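Protein STE5 (Saccharomyces cerevisiae, PDB 3FZE) acts as a scaffold of the yeast mating pathway, its minimal scaffold domain cocatalysing phosphorylation of the MAP kinase Fus3 by Ste7. Local coordinates at residues L10-R14 / E15-N19; I38-Y41 / N42-A46; S119-A123 / K124-L128; V165-S169 / W170-L174. All blocks are in the same frame, centred on the assembly; numbering follows the deposited sequence. Where two conformers were deposited one is given.

The four contacts follow one another along the chain within a single alpha/beta/alpha, vWA-like domain, the Fus3-binding part of the scaffold. Contact 1 closes helix 2-14 and leads into strand 19-26; contact 2 lies in helix 35-50, between that strand and strand 55-60. Contact 3 is a loop beyond strand 111-117, and contact 4 joins strand 165-167, at one border of the sheet, to helix 170-180. Contacts 2 and 4, with centres 14 Å apart, are the pair that touch: they meet where helices 35-50 and 170-180 pack together, Val39 CG1 lying 3.8 Å from Thr171 OG1. Contact 3 lies across the chain's centre from contacts 1 and 2.

Contact 1 (L10-R14 / E15-N19); sequences LSLKR and EKPDN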
# COMPACT_ATOMS: atom_id res chain seq x y z
N LEU A 10 14.24 2.38 0.56
CA LEU A 10 15.23 3.44 0.75
C LEU A 10 15.28 4.34 -0.48
O LEU A 10 15.52 5.54 -0.37
CB LEU A 10 16.61 2.85 1.06
CG LEU A 10 16.68 1.97 2.31
CD1 LEU A 10 18.11 1.87 2.81
CD2 LEU A 10 15.77 2.51 3.40
N SER A 11 15.05 3.76 -1.65
CA SER A 11 15.02 4.53 -2.88
C SER A 11 13.87 5.54 -2.85
O SER A 11 14.04 6.71 -3.18
CB SER A 11 14.90 3.61 -4.10
OG SER A 11 14.94 4.35 -5.30
N LEU A 12 12.70 5.06 -2.44
CA LEU A 12 11.53 5.92 -2.33
C LEU A 12 11.76 7.04 -1.32
O LEU A 12 11.50 8.21 -1.60
CB LEU A 12 10.30 5.09 -1.92
CG LEU A 12 9.08 5.88 -1.42
CD1 LEU A 12 8.43 6.61 -2.59
CD2 LEU A 12 8.09 4.97 -0.72
N LYS A 13 12.24 6.67 -0.14
CA LYS A 13 12.52 7.62 0.92
C LYS A 13 13.48 8.69 0.41
O LYS A 13 13.31 9.89 0.68
CB LYS A 13 13.11 6.89 2.12
CG LYS A 13 14.00 7.72 3.00
CD LYS A 13 14.88 6.81 3.86
CE LYS A 13 15.56 7.55 4.99
NZ LYS A 13 16.05 6.58 5.99
N ARG A 14 14.47 8.24 -0.35
CA ARG A 14 15.50 9.12 -0.92
C ARG A 14 14.86 10.27 -1.70
O ARG A 14 15.33 11.40 -1.64
CB ARG A 14 16.41 8.32 -1.85
CG ARG A 14 17.89 8.58 -1.69
CD ARG A 14 18.53 7.54 -0.79
NE ARG A 14 19.98 7.50 -0.95
CZ ARG A 14 20.78 6.60 -0.38
NH1 ARG A 14 20.26 5.66 0.39
NH2 ARG A 14 22.09 6.65 -0.58
N GLU A 15 13.79 9.95 -2.43
CA GLU A 15 13.14 10.92 -3.32
C GLU A 15 12.37 12.01 -2.58
O GLU A 15 11.79 12.89 -3.21
CB GLU A 15 12.21 10.20 -4.29
CG GLU A 15 12.89 9.15 -5.16
CD GLU A 15 11.95 8.56 -6.19
OE1 GLU A 15 10.92 9.20 -6.47
OE2 GLU A 15 12.25 7.47 -6.72
N LYS A 16 12.36 11.94 -1.25
CA LYS A 16 11.67 12.92 -0.42
C LYS A 16 10.27 13.27 -0.93
O LYS A 16 10.00 14.41 -1.31
CB LYS A 16 12.53 14.18 -0.25
CG LYS A 16 13.78 13.94 0.59
CD LYS A 16 14.55 15.23 0.84
CE LYS A 16 15.78 14.94 1.69
NZ LYS A 16 16.55 16.17 2.01
N PRO A 17 9.38 12.28 -0.94
CA PRO A 17 7.98 12.55 -1.32
C PRO A 17 7.32 13.49 -0.32
O PRO A 17 7.63 13.43 0.86
CB PRO A 17 7.32 11.17 -1.24
CG PRO A 17 8.23 10.33 -0.41
CD PRO A 17 9.61 10.87 -0.60
N ASP A 18 6.42 14.35 -0.81
CA ASP A 18 5.63 15.25 0.03
C ASP A 18 4.49 14.52 0.72
O ASP A 18 3.94 14.98 1.73
CB ASP A 18 5.04 16.37 -0.83
CG ASP A 18 6.12 17.24 -1.47
OD1 ASP A 18 6.99 17.74 -0.73
OD2 ASP A 18 6.08 17.42 -2.71
N ASN A 19 4.12 13.38 0.14
CA ASN A 19 2.99 12.58 0.60
C ASN A 19 3.07 11.18 0.01
O ASN A 19 3.81 10.93 -0.96
CB ASN A 19 1.66 13.25 0.20
CG ASN A 19 0.49 12.75 1.02
OD1 ASN A 19 0.67 12.19 2.10
ND2 ASN A 19 -0.73 12.95 0.52
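Ser11 O is the first acceptor at this helix end, taking a weak hydrogen bond from Glu15 N at 3.3 Å. The side chain of Glu15 folds back over the same carbonyl: with CG anti to its own carbonyl carbon (chi1 -58°), CG comes to 3.3 Å from Ser11 O, while OE1 is hydrogen-bonded to the backbone N of Asn144. One residue on, Leu12 O receives Glu15 N at 3.0 Å, the donor standing well above the carbonyl plane, and the bond spacing thereby shortens from four residues to three. The same oxygen has Pro17 CD 3.4 Å away, and Leu12 CD1 meets Pro17 CG at 4.3 Å. Lys13 O then accepts from Lys16 N at 3.0 Å with an N-H...O angle of 157°, again three residues back; the NZ of Lys13 is hydrogen-bonded to Ser180 O. Beyond Arg14, whose side chain is poorly ordered, Lys16, with positive phi (45°), is the first residue to leave helical angles, and Pro17 follows in extended conformation. The turn thus carries helix 2-14 into strand 19-26, with Leu12 packed on Val114 of strand 111-117 and Asp18 and Asn19 paired through their backbones with His110 and Gly112.

Contact 2 (I38-Y41 / N42-A46); sequences IVVY and NSLKA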
# COMPACT_ATOMS: atom_id res chain seq x y z
N ILE A 38 -3.09 -6.17 12.35
CA ILE A 38 -2.66 -5.24 13.38
C ILE A 38 -1.50 -4.37 12.90
O ILE A 38 -1.45 -3.17 13.19
CB ILE A 38 -2.27 -5.99 14.67
CG1 ILE A 38 -3.49 -6.69 15.24
CG2 ILE A 38 -1.66 -5.03 15.67
CD1 ILE A 38 -3.18 -7.61 16.42
N VAL A 39 -0.58 -4.97 12.15
CA VAL A 39 0.55 -4.20 11.64
C VAL A 39 0.12 -3.24 10.53
O VAL A 39 0.68 -2.16 10.39
CB VAL A 39 1.74 -5.10 11.21
CG1 VAL A 39 1.42 -5.88 9.95
CG2 VAL A 39 3.00 -4.26 11.03
N VAL A 40 -0.89 -3.62 9.77
CA VAL A 40 -1.46 -2.69 8.79
C VAL A 40 -2.03 -1.45 9.49
O VAL A 40 -1.73 -0.30 9.12
CB VAL A 40 -2.56 -3.37 7.95
CG1 VAL A 40 -3.32 -2.33 7.12
CG2 VAL A 40 -1.94 -4.43 7.05
N TYR A 41 -2.84 -1.67 10.52
CA TYR A 41 -3.39 -0.57 11.30
C TYR A 41 -2.29 0.29 11.92
O TYR A 41 -2.30 1.50 11.76
CB TYR A 41 -4.33 -1.09 12.40
CG TYR A 41 -4.82 -0.02 13.34
CD1 TYR A 41 -5.70 0.97 12.91
CD2 TYR A 41 -4.40 0.01 14.67
CE1 TYR A 41 -6.13 1.97 13.77
CE2 TYR A 41 -4.84 1.00 15.54
CZ TYR A 41 -5.71 1.98 15.08
OH TYR A 41 -6.17 2.98 15.93
N ASN A 42 -1.35 -0.34 12.62
CA ASN A 42 -0.32 0.41 13.31
C ASN A 42 0.54 1.21 12.34
O ASN A 42 0.96 2.31 12.65
CB ASN A 42 0.57 -0.50 14.16
CG ASN A 42 -0.14 -1.03 15.38
OD1 ASN A 42 -1.13 -0.46 15.84
ND2 ASN A 42 0.37 -2.13 15.93
N SER A 43 0.80 0.63 11.18
CA SER A 43 1.64 1.30 10.19
C SER A 43 0.95 2.52 9.61
O SER A 43 1.55 3.59 9.52
CB SER A 43 2.05 0.34 9.09
OG SER A 43 2.80 -0.72 9.64
N LEU A 44 -0.31 2.37 9.21
CA LEU A 44 -1.03 3.50 8.64
C LEU A 44 -1.10 4.64 9.67
O LEU A 44 -0.87 5.79 9.32
CB LEU A 44 -2.42 3.09 8.15
CG LEU A 44 -2.47 2.19 6.92
CD1 LEU A 44 -3.91 1.78 6.60
CD2 LEU A 44 -1.87 2.90 5.71
N LYS A 45 -1.38 4.32 10.93
CA LYS A 45 -1.40 5.35 11.96
C LYS A 45 -0.03 6.01 12.11
O LYS A 45 0.07 7.24 12.16
CB LYS A 45 -1.87 4.77 13.31
CG LYS A 45 -3.33 4.31 13.32
CD LYS A 45 -4.29 5.47 13.48
CE LYS A 45 -4.22 6.06 14.89
NZ LYS A 45 -5.33 7.02 15.15
N ALA A 46 1.02 5.21 12.17
CA ALA A 46 2.36 5.75 12.39
C ALA A 46 2.78 6.71 11.27
O ALA A 46 3.34 7.77 11.53
CB ALA A 46 3.37 4.62 12.52
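Tyr41 and Lys45, one turn apart, lie side by side and point the same way, with Lys45 CG over one face of the ring, near its rim. This CG makes the CH-pi contact, 4.0 Å from the centroid of the Tyr41 ring and 23° off its normal; bends at chi2 and chi3 carry the chain on toward the hydroxyl, and Lys45 CE comes 3.8 Å from Tyr41 OH. Asn42 crosses the ring obliquely, its amide plane 51° from that of the ring and its OD1 3.5 Å from Tyr41 CD2. An alanine at Tyr41 would take away the ring, and Lys45 CG and CD would probably lose their packing surface, leaving the chain free to turn. This is the more exposed flank, though Tyr41 also touches Leu78 and Ile81 of helix 78-82. The segments belong to helix 35-50, the crossover helix of the beta-alpha-beta unit formed with strands 19-26 and 55-60. Its buried flank faces helix 170-180, where Val40 and Ser43 meet Leu174. There Val39 O accepts two bonds from Ser43 in the conformer described here, from N at 2.9 Å and from OG at 2.7 Å, which arrive from opposite faces of the carbonyl plane. The hydroxyl is turned back along the helix because OG stands anti to its own carbonyl carbon (chi1 -61°), which gives it a partner inside the protein. Alongside, Val40 CG1 meets Leu44 CD1 at 4.2 Å, the pair resting on Leu24 and Ile22 of strand 19-26.

Contact 3 (S119-A123 / K124-L128); sequences SNMEA and KKSIL
Glu122 O grips two backbone N-H groups of the following residues, closing a turn in the loop that leaves strand 111-117 of the vWA-like sheet; an ST turn at Ser126 follows directly. Lys124 lies at the bend between this carbonyl and its donors. Next, Lys125 N donates to Glu122 O at 2.9 Å from above the carbonyl plane. The two side chains run side by side, with Lys125 CD 3.2 Å from Glu122 OE1, but Lys125 NZ stays 5.1 Å from that oxygen and makes a weak hydrogen bond to Asn62, so opposite charges are near without a salt bridge. Ser126 N is the second donor to Glu122 O, nearly along the C=O axis. The Ser126 hydroxyl stands anti to the backbone N (chi1 164°), which directs OG forward to accept from Leu128 N at 3.1 Å. A water 2.7 Å from the same Ser126 OG donates to Ser119 O, while a second water bridges Ala123 O and Ser126 O, donating to both. Ile127 packs on Ile23 and Ala115. At the far end Leu128 crosses Met121 at about a right angle, its CD1 4.2 Å from Met121 SD.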
# COMPACT_ATOMS: atom_id res chain seq x y z
N SER A 119 -2.17 -11.24 -2.71
CA SER A 119 -3.12 -12.07 -3.46
C SER A 119 -2.47 -12.76 -4.66
O SER A 119 -1.36 -12.43 -5.05
CB SER A 119 -4.34 -11.26 -3.90
OG SER A 119 -3.99 -10.23 -4.81
N ASN A 120 -3.18 -13.73 -5.24
CA ASN A 120 -2.63 -14.51 -6.33
C ASN A 120 -2.17 -13.67 -7.52
O ASN A 120 -2.80 -12.68 -7.88
CB ASN A 120 -3.64 -15.56 -6.78
CG ASN A 120 -3.89 -16.62 -5.72
OD1 ASN A 120 -3.02 -16.89 -4.88
ND2 ASN A 120 -5.08 -17.20 -5.74
N MET A 121 -1.06 -14.09 -8.13
CA MET A 121 -0.48 -13.35 -9.24
C MET A 121 -1.24 -13.59 -10.54
O MET A 121 -0.70 -14.14 -11.50
CB MET A 121 1.01 -13.69 -9.40
CG MET A 121 1.85 -13.30 -8.19
SD MET A 121 1.85 -11.52 -7.90
CE MET A 121 2.81 -10.98 -9.31
N GLU A 122 -2.50 -13.17 -10.57
CA GLU A 122 -3.32 -13.23 -11.77
C GLU A 122 -3.42 -11.83 -12.37
O GLU A 122 -3.82 -10.88 -11.70
CB GLU A 122 -4.71 -13.77 -11.43
CG GLU A 122 -4.69 -15.24 -11.02
CD GLU A 122 -5.93 -15.65 -10.26
OE1 GLU A 122 -6.90 -14.87 -10.23
OE2 GLU A 122 -5.93 -16.76 -9.68
N ALA A 123 -3.05 -11.72 -13.64
CA ALA A 123 -2.88 -10.42 -14.30
C ALA A 123 -4.08 -9.49 -14.15
O ALA A 123 -3.92 -8.29 -14.01
CB ALA A 123 -2.52 -10.61 -15.77
N LYS A 124 -5.29 -10.05 -14.19
CA LYS A 124 -6.49 -9.23 -14.17
C LYS A 124 -7.02 -8.93 -12.76
O LYS A 124 -7.95 -8.15 -12.60
CB LYS A 124 -7.60 -9.87 -15.01
CG LYS A 124 -7.37 -9.77 -16.51
CD LYS A 124 -8.51 -10.40 -17.30
CE LYS A 124 -8.23 -10.38 -18.79
NZ LYS A 124 -8.01 -9.00 -19.30
N LYS A 125 -6.42 -9.54 -11.74
CA LYS A 125 -6.91 -9.34 -10.38
C LYS A 125 -5.91 -8.67 -9.44
O LYS A 125 -6.31 -8.00 -8.50
CB LYS A 125 -7.38 -10.65 -9.77
CG LYS A 125 -8.57 -11.26 -10.47
CD LYS A 125 -9.04 -12.50 -9.73
CE LYS A 125 -10.15 -13.20 -10.50
NZ LYS A 125 -11.38 -12.37 -10.61
N SER A 126 -4.62 -8.88 -9.68
CA SER A 126 -3.59 -8.35 -8.79
C SER A 126 -3.26 -6.89 -9.13
O SER A 126 -3.01 -6.56 -10.29
CB SER A 126 -2.33 -9.22 -8.86
OG SER A 126 -1.21 -8.55 -8.31
N ILE A 127 -3.26 -6.02 -8.12
CA ILE A 127 -2.92 -4.62 -8.35
C ILE A 127 -1.47 -4.44 -8.83
O ILE A 127 -1.10 -3.38 -9.35
CB ILE A 127 -3.17 -3.75 -7.08
CG1 ILE A 127 -2.18 -4.11 -5.97
CG2 ILE A 127 -4.61 -3.90 -6.60
CD1 ILE A 127 -2.17 -3.13 -4.80
N LEU A 128 -0.66 -5.48 -8.68
CA LEU A 128 0.76 -5.37 -9.02
C LEU A 128 1.01 -5.41 -10.54
O LEU A 128 2.10 -5.05 -10.99
CB LEU A 128 1.57 -6.45 -8.29
CG LEU A 128 1.41 -6.53 -6.77
CD1 LEU A 128 2.15 -7.71 -6.19
CD2 LEU A 128 1.89 -5.25 -6.12
O HOH W 1 -0.70 -9.91 -6.00
O HOH W 2 -4.78 -6.37 -12.49

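Contact 4 (V165-S169 / W170-L174); sequences VEASS and WTFVL
Ser169 and Trp170 meet where the backbone enters the helix: strand 165-167 ends at Ala167, after Ser168 the backbone of Ser169 is extended again, and Trp170 begins the helix. The first turn closes with Val173 N bonded to Ser169 O at 3.2 Å, almost straight at 173°. Ser169 is the N-cap, and its side chain caps the helix: OG accepts from Phe172 N at 3.1 Å, with an N-H...O angle of 163°. Its chi1 of 71° sets OG between the backbone N and the carbonyl carbon, facing into the first turn, where Ser169 OG also lies 3.7 Å from Thr171 CB and from Phe172 CB. Ser168 OG approaches the same Phe172 CB at 4.0 Å. Further back, the methyl of Ala167 looks toward the new helix, Ala167 CB lying 4.5 Å from Phe172 CD2, and Val173 joins it against Ile148 of strand 145-150. The indole of Trp170 packs on Val150, Leu31 and Asn118. An alanine in place of Ser169 would lack the hydroxyl, and Phe172 N would probably be left without its capping acceptor, making the first turn less secure. Serine thus serves the helix start through two different oxygens: the carbonyl takes the regular i to i+4 bond, and the hydroxyl supplies an acceptor for a first-turn N-H, as in a classic N-cap.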
# COMPACT_ATOMS: atom_id res chain seq x y z
N VAL A 165 8.90 -6.44 -6.39
CA VAL A 165 9.68 -6.74 -5.19
C VAL A 165 8.93 -7.76 -4.35
O VAL A 165 7.73 -7.62 -4.13
CB VAL A 165 9.91 -5.47 -4.35
CG1 VAL A 165 10.51 -5.83 -2.99
CG2 VAL A 165 10.81 -4.49 -5.10
N GLU A 166 9.64 -8.78 -3.87
CA GLU A 166 9.00 -9.83 -3.07
C GLU A 166 9.41 -9.75 -1.60
O GLU A 166 10.56 -9.46 -1.28
CB GLU A 166 9.31 -11.22 -3.62
CG GLU A 166 8.56 -11.56 -4.90
CD GLU A 166 9.00 -12.89 -5.49
OE1 GLU A 166 9.13 -13.87 -4.74
OE2 GLU A 166 9.21 -12.94 -6.72
N ALA A 167 8.46 -10.01 -0.71
CA ALA A 167 8.74 -9.93 0.72
C ALA A 167 8.06 -11.06 1.47
O ALA A 167 7.05 -11.61 1.02
CB ALA A 167 8.30 -8.59 1.26
N SER A 168 8.60 -11.39 2.64
CA SER A 168 8.15 -12.56 3.39
C SER A 168 6.82 -12.36 4.10
O SER A 168 6.02 -13.29 4.20
CB SER A 168 9.22 -12.98 4.40
OG SER A 168 9.41 -11.95 5.36
N SER A 169 6.58 -11.16 4.61
CA SER A 169 5.37 -10.91 5.39
C SER A 169 4.94 -9.46 5.33
O SER A 169 5.72 -8.57 4.98
CB SER A 169 5.57 -11.33 6.85
OG SER A 169 6.46 -10.44 7.53
N TRP A 170 3.68 -9.23 5.69
CA TRP A 170 3.17 -7.87 5.88
C TRP A 170 3.98 -7.13 6.93
O TRP A 170 4.25 -5.93 6.80
CB TRP A 170 1.69 -7.91 6.31
CG TRP A 170 0.77 -8.33 5.20
CD1 TRP A 170 0.21 -9.57 5.03
CD2 TRP A 170 0.30 -7.52 4.11
NE1 TRP A 170 -0.57 -9.58 3.90
CE2 TRP A 170 -0.54 -8.34 3.32
CE3 TRP A 170 0.49 -6.19 3.73
CZ2 TRP A 170 -1.18 -7.87 2.17
CZ3 TRP A 170 -0.14 -5.73 2.59
CH2 TRP A 170 -0.96 -6.57 1.82
N THR A 171 4.37 -7.83 7.99
CA THR A 171 5.09 -7.21 9.08
C THR A 171 6.43 -6.67 8.60
O THR A 171 6.79 -5.52 8.89
CB THR A 171 5.29 -8.20 10.24
OG1 THR A 171 4.02 -8.47 10.85
CG2 THR A 171 6.23 -7.62 11.30
N PHE A 172 7.17 -7.48 7.84
CA PHE A 172 8.48 -7.04 7.37
C PHE A 172 8.37 -5.83 6.44
O PHE A 172 9.10 -4.86 6.61
CB PHE A 172 9.24 -8.17 6.66
CG PHE A 172 10.56 -7.72 6.11
CD1 PHE A 172 11.69 -7.71 6.92
CD2 PHE A 172 10.67 -7.26 4.81
CE1 PHE A 172 12.90 -7.28 6.43
CE2 PHE A 172 11.89 -6.82 4.32
CZ PHE A 172 13.00 -6.83 5.13
N VAL A 173 7.46 -5.90 5.48
CA VAL A 173 7.26 -4.80 4.54
C VAL A 173 6.89 -3.51 5.26
O VAL A 173 7.50 -2.45 5.04
CB VAL A 173 6.16 -5.12 3.52
CG1 VAL A 173 5.82 -3.89 2.69
CG2 VAL A 173 6.59 -6.26 2.62
N LEU A 174 5.89 -3.59 6.13
CA LEU A 174 5.36 -2.40 6.79
C LEU A 174 6.28 -1.84 7.88
O LEU A 174 6.39 -0.63 8.04
CB LEU A 174 3.94 -2.66 7.30
CG LEU A 174 2.95 -2.92 6.17
CD1 LEU A 174 1.59 -3.34 6.72
CD2 LEU A 174 2.82 -1.68 5.29